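Local coordinates for protein transcriptional regulator, TetR family (Agrobacterium tumefaciens, PDB 2G7S) that probably acts as a dimeric transcriptional regulator of the TetR family, binding DNA through N-terminal helix-turn-helix domains, at residues Q15-L20 with N27-A32; A137-G142 with A156-F161. All coordinates share one frame; numbering follows the deposited sequence.

Interactions 1 and 2 share no helix and lie on opposite sides of the chain's centre, with their own centres about 34 Å apart. Interaction 1 belongs to the N-terminal region that binds DNA in TetR-family regulators. It is only partly buried and joins a helix to the loop leading into the next helix, leucine and alanine against a phenylalanine, with one serine hydroxyl at the margin bonded within its own turn. Interaction 2, in the C-terminal domain, is a buried helix-to-helix contact of smaller area, 99 against 180 Å², made almost entirely by one leucine methyl on a neighbouring helix. Residues of both reach the second subunit, interaction 1 through Asn27 and Ser28, interaction 2 through Glu159 and Ile160.

Interaction 1: Q15-L20 with N27-A32; sequences QCARTL and NSFSYA
Leu20, on helix 6-24, packs against Phe29 in the loop that follows that helix, and this pair makes most of the contact. The tight part lies at the base of the phenylalanine: Leu20 CB is 3.7 Å from Phe29 CB, and the branch methyl Leu20 CD1 approaches the same Phe29 CB at 3.8 Å. The leucine thus touches the root of the aromatic side chain with two of its carbons, Leu20 CB also coming within 3.9 Å of Phe29 CG. With chi1 of 72°, Phe29 CG sits between its own backbone N and carbonyl carbon, and the ring extends from there past Leu20 to Ala17, one helical turn earlier. Packing slackens at that end, where Ala17 CB stands 4.3 Å from Phe29 CE1, meeting the ring obliquely.

At the solvent side the contact thins to a single approach: Ser28 OG lies 3.6 Å from Leu20 O, but the hydroxyl's hydrogen bond goes to Gly25 O, in the turn leaving helix 6-24. Ser28 is partly exposed and also packs on Asn27 of the second subunit. Phe29, by contrast, is buried: Lys52 makes a cation-pi contact with its ring and donates a hydrogen bond to its carbonyl O, so one lysine holds both ring and backbone.

Ser30 is the N-cap of helix 31-38; its side chain caps a backbone N in the first turn and Asp33 OD2 takes the Ser30 N-H, the reciprocal pattern of a capping box. That helix and helix 42-48 correspond to the helix-turn-helix of TetR-family repressors, and the contact packs the loop leading into it against helix 6-24. Phe29 rests on Ile34 and Leu20 touches Asp33, both of helix 31-38, while Ala17 turns to Leu55 and Leu59 of helix 52-77.

Interaction 2: A137-G142 with A156-F161; sequences AVLERG and ANAEIF
Leu139 of helix 118-144 meets Asn157 and Ala158 of helix 154-173 through a single methyl, joining two helices of the all-helical C-terminal domain, the part that in TetR-family regulators usually carries ligand binding and dimerisation. From CB, which stays clear of 156-161, the chain turns beside its own backbone N (chi1 -70°) to Leu139 CG, still 5.0 Å from Asn157 CB. There it forks. Leu139 CD2 also stays back, whereas Leu139 CD1 continues the extended line from CA (chi2 164°) and lands on the partner helix. Leu139 CD1 lies 3.5 Å from Ala158 N and 4.1 Å from Ala158 CB. Asn157 CB is 3.9 Å from the same Leu139 CD1.

The amide of Asn157 leads away from Leu139: its ND2 bonds to the carbonyls of Thr151 and Thr153, leaving the aliphatic root for the leucine. Ile192 of helix 180-192 also touches Leu139, and Ala158 packs back on Leu135 and Thr136.

Such a contact is van der Waals in kind, a methyl laid against backbone atoms, an alanine methyl and the CB of an asparagine. The nearest CA atoms, those of Leu139 and Ala158, are 7.3 Å apart, and shape rather than directional bonding probably governs the fit here.

Interaction 1: Q15-L20 with N27-A32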
ATOM      1  N   GLN A  15       2.006  12.912 -18.970  0.50 12.97           N
ATOM      2  CA  GLN A  15       3.332  12.375 -18.576  0.50 14.10           C
ATOM      3  C   GLN A  15       3.680  12.957 -17.185  0.50 12.93           C
ATOM      4  O   GLN A  15       3.915  12.248 -16.179  0.50 12.41           O
ATOM      5  CB  GLN A  15       4.380  12.768 -19.637  0.50 12.78           C
ATOM      6  CG  GLN A  15       5.786  12.257 -19.321  0.50 16.40           C
ATOM      7  CD  GLN A  15       6.790  12.382 -20.447  0.50 19.60           C
ATOM      8  OE1 GLN A  15       6.469  12.218 -21.620  0.50 23.02           O
ATOM      9  NE2 GLN A  15       8.036  12.642 -20.083  0.50 25.55           N
ATOM     10  N   CYS A  16       3.691  14.271 -17.115  1.00 12.15           N
ATOM     11  CA  CYS A  16       4.081  14.991 -15.889  1.00 11.77           C
ATOM     12  C   CYS A  16       3.218  14.565 -14.703  1.00 11.56           C
ATOM     13  O   CYS A  16       3.722  14.207 -13.637  1.00 13.17           O
ATOM     14  CB  CYS A  16       3.967  16.523 -16.130  1.00 11.65           C
ATOM     15  SG  CYS A  16       4.197  17.454 -14.629  1.00 14.32           S
ATOM     16  N   ALA A  17       1.902  14.570 -14.898  1.00 11.24           N
ATOM     17  CA  ALA A  17       1.004  14.215 -13.804  1.00 11.34           C
ATOM     18  C   ALA A  17       1.256  12.755 -13.361  1.00 10.73           C
ATOM     19  O   ALA A  17       1.171  12.442 -12.157  1.00 12.09           O
ATOM     20  CB  ALA A  17      -0.407  14.375 -14.246  1.00 11.59           C
ATOM     21  N   ARG A  18       1.571  11.890 -14.298  1.00 11.44           N
ATOM     22  CA  ARG A  18       1.838  10.469 -13.898  1.00 12.78           C
ATOM     23  C   ARG A  18       3.079  10.452 -12.977  1.00 12.07           C
ATOM     24  O   ARG A  18       3.081   9.774 -11.932  1.00 12.35           O
ATOM     25  CB  ARG A  18       2.057   9.606 -15.114  1.00 13.93           C
ATOM     26  CG  ARG A  18       2.053   8.159 -14.587  1.00 19.18           C
ATOM     27  CD  ARG A  18       2.293   7.012 -15.420  1.00 24.34           C
ATOM     28  NE  ARG A  18       1.559   7.032 -16.648  1.00 23.61           N
ATOM     29  CZ  ARG A  18       1.673   6.048 -17.567  1.00 21.89           C
ATOM     30  NH1 ARG A  18       2.486   5.016 -17.307  1.00 24.39           N
ATOM     31  NH2 ARG A  18       1.009   6.147 -18.731  1.00 19.44           N
ATOM     32  N   THR A  19       4.151  11.148 -13.356  1.00 12.23           N
ATOM     33  CA  THR A  19       5.335  11.114 -12.516  1.00 12.26           C
ATOM     34  C   THR A  19       5.043  11.713 -11.146  1.00 12.28           C
ATOM     35  O   THR A  19       5.445  11.162 -10.121  1.00 12.58           O
ATOM     36  CB  THR A  19       6.447  11.901 -13.241  1.00 13.51           C
ATOM     37  OG1 THR A  19       6.694  11.237 -14.477  1.00 17.24           O
ATOM     38  CG2 THR A  19       7.707  11.977 -12.425  1.00 17.48           C
ATOM     39  N   LEU A  20       4.270  12.804 -11.108  1.00 11.69           N
ATOM     40  CA  LEU A  20       3.972  13.437  -9.812  1.00 11.91           C
ATOM     41  C   LEU A  20       3.090  12.529  -8.935  1.00 10.69           C
ATOM     42  O   LEU A  20       3.262  12.464  -7.720  1.00 11.41           O
ATOM     43  CB  LEU A  20       3.294  14.841  -9.963  1.00 12.39           C
ATOM     44  CG  LEU A  20       4.158  15.850 -10.797  1.00 14.46           C
ATOM     45  CD1 LEU A  20       3.353  17.125 -10.932  1.00 14.10           C
ATOM     46  CD2 LEU A  20       5.500  16.087 -10.053  1.00 18.07           C
ATOM     47  N   ASN A  27      -3.465  13.959  -4.122  1.00  8.53           N
ATOM     48  CA  ASN A  27      -3.462  15.280  -3.473  1.00  9.80           C
ATOM     49  C   ASN A  27      -2.077  15.840  -3.285  1.00 12.25           C
ATOM     50  O   ASN A  27      -1.895  16.861  -2.588  1.00 14.63           O
ATOM     51  CB  ASN A  27      -4.233  15.215  -2.155  1.00  9.92           C
ATOM     52  CG  ASN A  27      -5.729  15.171  -2.372  1.00 10.81           C
ATOM     53  OD1 ASN A  27      -6.270  16.109  -2.969  1.00 16.02           O
ATOM     54  ND2 ASN A  27      -6.402  14.099  -1.921  1.00 11.79           N
ATOM     55  N   SER A  28      -1.082  15.186  -3.861  1.00 12.10           N
ATOM     56  CA  SER A  28       0.300  15.622  -3.644  1.00 13.78           C
ATOM     57  C   SER A  28       0.790  16.559  -4.742  1.00 15.67           C
ATOM     58  O   SER A  28       1.974  16.960  -4.692  1.00 18.76           O
ATOM     59  CB  SER A  28       1.221  14.422  -3.670  1.00 17.12           C
ATOM     60  OG  SER A  28       1.361  13.792  -4.931  1.00 16.75           O
ATOM     61  N   PHE A  29      -0.025  16.831  -5.760  1.00 14.96           N
ATOM     62  CA  PHE A  29       0.372  17.757  -6.845  1.00 15.92           C
ATOM     63  C   PHE A  29      -0.784  18.648  -7.211  1.00 16.22           C
ATOM     64  O   PHE A  29      -1.940  18.321  -6.946  1.00 16.27           O
ATOM     65  CB  PHE A  29       0.908  16.998  -8.062  1.00 17.32           C
ATOM     66  CG  PHE A  29      -0.150  16.285  -8.818  1.00 15.07           C
ATOM     67  CD1 PHE A  29      -0.685  16.893  -9.948  1.00 15.10           C
ATOM     68  CD2 PHE A  29      -0.714  15.050  -8.390  1.00 16.33           C
ATOM     69  CE1 PHE A  29      -1.712  16.326 -10.693  1.00 16.07           C
ATOM     70  CE2 PHE A  29      -1.766  14.512  -9.121  1.00 18.45           C
ATOM     71  CZ  PHE A  29      -2.267  15.089 -10.269  1.00 18.76           C
ATOM     72  N   SER A  30      -0.431  19.796  -7.813  1.00 17.01           N
ATOM     73  CA  SER A  30      -1.411  20.783  -8.204  1.00 17.08           C
ATOM     74  C   SER A  30      -1.173  21.101  -9.693  1.00 15.00           C
ATOM     75  O   SER A  30      -0.111  20.781 -10.292  1.00 14.80           O
ATOM     76  CB  SER A  30      -1.198  22.113  -7.494  1.00 19.82           C
ATOM     77  OG  SER A  30       0.122  22.580  -7.711  1.00 22.72           O
ATOM     78  N   TYR A  31      -2.115  21.840 -10.263  1.00 14.76           N
ATOM     79  CA  TYR A  31      -1.859  22.361 -11.625  1.00 12.38           C
ATOM     80  C   TYR A  31      -0.664  23.301 -11.625  1.00 13.00           C
ATOM     81  O   TYR A  31       0.081  23.320 -12.618  1.00 14.15           O
ATOM     82  CB  TYR A  31      -3.103  23.110 -12.164  1.00 14.99           C
ATOM     83  CG  TYR A  31      -4.173  22.212 -12.702  1.00 14.39           C
ATOM     84  CD1 TYR A  31      -4.206  20.828 -12.377  1.00 16.12           C
ATOM     85  CD2 TYR A  31      -5.132  22.698 -13.597  1.00 16.20           C
ATOM     86  CE1 TYR A  31      -5.213  20.019 -12.892  1.00 15.97           C
ATOM     87  CE2 TYR A  31      -6.130  21.886 -14.138  1.00 15.02           C
ATOM     88  CZ  TYR A  31      -6.166  20.547 -13.768  1.00 17.86           C
ATOM     89  OH  TYR A  31      -7.121  19.748 -14.306  1.00 20.26           O
ATOM     90  N   ALA A  32      -0.412  24.017 -10.511  1.00 13.74           N
ATOM     91  CA  ALA A  32       0.826  24.858 -10.494  1.00 14.18           C
ATOM     92  C   ALA A  32       2.125  24.029 -10.698  1.00 13.24           C
ATOM     93  O   ALA A  32       3.130  24.459 -11.320  1.00 14.88           O
ATOM     94  CB  ALA A  32       0.936  25.675  -9.225  1.00 15.45           C
TER

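Interaction 2: A137-G142 with A156-F161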
ATOM      1  N   ALA A 137      -5.453 -16.307 -14.455  1.00  7.32           N
ATOM      2  CA  ALA A 137      -5.316 -17.095 -15.689  1.00  7.93           C
ATOM      3  C   ALA A 137      -3.908 -17.692 -15.825  1.00  7.78           C
ATOM      4  O   ALA A 137      -3.792 -18.855 -16.277  1.00  9.92           O
ATOM      5  CB  ALA A 137      -5.717 -16.275 -16.888  1.00  9.03           C
ATOM      6  N   VAL A 138      -2.852 -16.963 -15.462  1.00  7.78           N
ATOM      7  CA  VAL A 138      -1.505 -17.507 -15.540  1.00  8.00           C
ATOM      8  C   VAL A 138      -1.413 -18.687 -14.570  1.00  8.12           C
ATOM      9  O   VAL A 138      -0.868 -19.776 -14.945  1.00  8.52           O
ATOM     10  CB  VAL A 138      -0.469 -16.459 -15.118  1.00  9.19           C
ATOM     11  CG1 VAL A 138       0.952 -17.090 -15.026  1.00 11.31           C
ATOM     12  CG2 VAL A 138      -0.517 -15.294 -16.135  1.00 12.72           C
ATOM     13  N   LEU A 139      -1.912 -18.529 -13.325  1.00  7.50           N
ATOM     14  CA  LEU A 139      -1.822 -19.643 -12.381  1.00  7.09           C
ATOM     15  C   LEU A 139      -2.618 -20.888 -12.898  1.00  7.41           C
ATOM     16  O   LEU A 139      -2.180 -22.028 -12.736  1.00  8.01           O
ATOM     17  CB  LEU A 139      -2.331 -19.175 -10.999  1.00  8.34           C
ATOM     18  CG  LEU A 139      -1.351 -18.170 -10.353  1.00  6.68           C
ATOM     19  CD1 LEU A 139      -2.094 -17.487  -9.255  1.00 10.06           C
ATOM     20  CD2 LEU A 139      -0.144 -18.899  -9.760  1.00  9.73           C
ATOM     21  N   GLU A 140      -3.786 -20.613 -13.470  1.00  7.49           N
ATOM     22  CA  GLU A 140      -4.614 -21.732 -13.975  1.00  8.50           C
ATOM     23  C   GLU A 140      -3.842 -22.464 -15.068  1.00  8.57           C
ATOM     24  O   GLU A 140      -3.877 -23.715 -15.109  1.00 10.09           O
ATOM     25  CB  GLU A 140      -5.932 -21.206 -14.547  1.00  8.85           C
ATOM     26  CG  GLU A 140      -6.888 -20.805 -13.463  1.00  9.89           C
ATOM     27  CD  GLU A 140      -8.078 -20.000 -14.010  1.00 10.86           C
ATOM     28  OE1 GLU A 140      -7.934 -19.277 -15.032  1.00 11.50           O
ATOM     29  OE2 GLU A 140      -9.187 -20.114 -13.386  1.00 11.20           O
ATOM     30  N   ARG A 141      -3.213 -21.724 -16.012  1.00  8.32           N
ATOM     31  CA  ARG A 141      -2.428 -22.389 -17.088  1.00  9.67           C
ATOM     32  C   ARG A 141      -1.298 -23.163 -16.455  1.00  9.11           C
ATOM     33  O   ARG A 141      -0.900 -24.245 -16.937  1.00 11.36           O
ATOM     34  CB  ARG A 141      -1.892 -21.382 -18.043  1.00 10.92           C
ATOM     35  CG  ARG A 141      -3.048 -20.739 -18.866  1.00 11.99           C
ATOM     36  CD  ARG A 141      -2.473 -19.964 -20.087  1.00 15.17           C
ATOM     37  NE  ARG A 141      -1.496 -18.955 -19.729  1.00 19.30           N
ATOM     38  CZ  ARG A 141      -1.840 -17.668 -19.430  1.00 18.58           C
ATOM     39  NH1 ARG A 141      -3.130 -17.245 -19.435  1.00 17.65           N
ATOM     40  NH2 ARG A 141      -0.878 -16.791 -19.134  1.00 16.77           N
ATOM     41  N   GLY A 142      -0.684 -22.627 -15.402  1.00  8.72           N
ATOM     42  CA  GLY A 142       0.383 -23.395 -14.770  1.00  9.65           C
ATOM     43  C   GLY A 142      -0.100 -24.710 -14.196  1.00 10.20           C
ATOM     44  O   GLY A 142       0.605 -25.749 -14.297  1.00 12.60           O
ATOM     45  N   ALA A 156      -7.621 -17.411  -5.482  1.00  7.34           N
ATOM     46  CA  ALA A 156      -7.151 -17.025  -4.144  1.00  7.34           C
ATOM     47  C   ALA A 156      -5.642 -16.807  -4.130  1.00  8.26           C
ATOM     48  O   ALA A 156      -5.124 -15.867  -3.481  1.00  7.64           O
ATOM     49  CB  ALA A 156      -7.495 -18.121  -3.108  1.00 10.24           C
ATOM     50  N   ASN A 157      -4.920 -17.628  -4.895  1.00  6.91           N
ATOM     51  CA  ASN A 157      -3.470 -17.415  -5.001  1.00  7.15           C
ATOM     52  C   ASN A 157      -3.130 -16.141  -5.768  1.00  7.17           C
ATOM     53  O   ASN A 157      -2.118 -15.486  -5.442  1.00  7.57           O
ATOM     54  CB  ASN A 157      -2.814 -18.627  -5.625  1.00  6.96           C
ATOM     55  CG  ASN A 157      -2.614 -19.726  -4.581  1.00  9.82           C
ATOM     56  OD1 ASN A 157      -1.615 -19.730  -3.868  1.00 11.65           O
ATOM     57  ND2 ASN A 157      -3.604 -20.638  -4.472  1.00 10.68           N
ATOM     58  N   ALA A 158      -3.901 -15.821  -6.792  1.00  6.35           N
ATOM     59  CA  ALA A 158      -3.684 -14.545  -7.507  1.00  6.56           C
ATOM     60  C   ALA A 158      -3.860 -13.347  -6.564  1.00  6.40           C
ATOM     61  O   ALA A 158      -3.115 -12.370  -6.624  1.00  7.43           O
ATOM     62  CB  ALA A 158      -4.722 -14.418  -8.645  1.00  8.14           C
ATOM     63  N   GLU A 159      -4.904 -13.392  -5.737  1.00  6.55           N
ATOM     64  CA  GLU A 159      -5.139 -12.313  -4.803  1.00  6.96           C
ATOM     65  C   GLU A 159      -4.011 -12.192  -3.793  1.00  7.06           C
ATOM     66  O   GLU A 159      -3.589 -11.051  -3.450  1.00  6.88           O
ATOM     67  CB  GLU A 159      -6.488 -12.514  -4.105  1.00  8.49           C
ATOM     68  CG  GLU A 159      -7.710 -12.286  -4.988  1.00  8.16           C
ATOM     69  CD  GLU A 159      -7.930 -10.806  -5.306  1.00  9.70           C
ATOM     70  OE1 GLU A 159      -7.723  -9.957  -4.392  1.00 11.92           O
ATOM     71  OE2 GLU A 159      -8.383 -10.549  -6.423  1.00 10.82           O
ATOM     72  N   ILE A 160      -3.455 -13.339  -3.337  1.00  6.57           N
ATOM     73  CA  ILE A 160      -2.271 -13.276  -2.446  1.00  5.94           C
ATOM     74  C   ILE A 160      -1.085 -12.715  -3.209  1.00  6.34           C
ATOM     75  O   ILE A 160      -0.335 -11.866  -2.670  1.00  6.54           O
ATOM     76  CB  ILE A 160      -2.010 -14.675  -1.873  1.00  6.52           C
ATOM     77  CG1 ILE A 160      -3.124 -15.065  -0.863  1.00  7.95           C
ATOM     78  CG2 ILE A 160      -0.616 -14.766  -1.233  1.00  8.53           C
ATOM     79  CD1 ILE A 160      -3.251 -16.562  -0.643  1.00 11.03           C
ATOM     80  N   PHE A 161      -0.841 -13.199  -4.412  0.50  6.45           N
ATOM     81  CA  PHE A 161       0.370 -12.696  -5.086  0.50  5.83           C
ATOM     82  C   PHE A 161       0.240 -11.192  -5.414  0.50  5.70           C
ATOM     83  O   PHE A 161       1.233 -10.438  -5.339  0.50  5.42           O
ATOM     84  CB  PHE A 161       0.580 -13.539  -6.339  0.50  6.14           C
ATOM     85  CG  PHE A 161       1.829 -13.186  -7.090  0.50  5.41           C
ATOM     86  CD1 PHE A 161       3.063 -13.595  -6.603  0.50  8.54           C
ATOM     87  CD2 PHE A 161       1.762 -12.493  -8.304  0.50  7.79           C
ATOM     88  CE1 PHE A 161       4.239 -13.239  -7.298  0.50 10.77           C
ATOM     89  CE2 PHE A 161       2.920 -12.166  -9.011  0.50 10.56           C
ATOM     90  CZ  PHE A 161       4.163 -12.577  -8.504  0.50 10.65           C
TER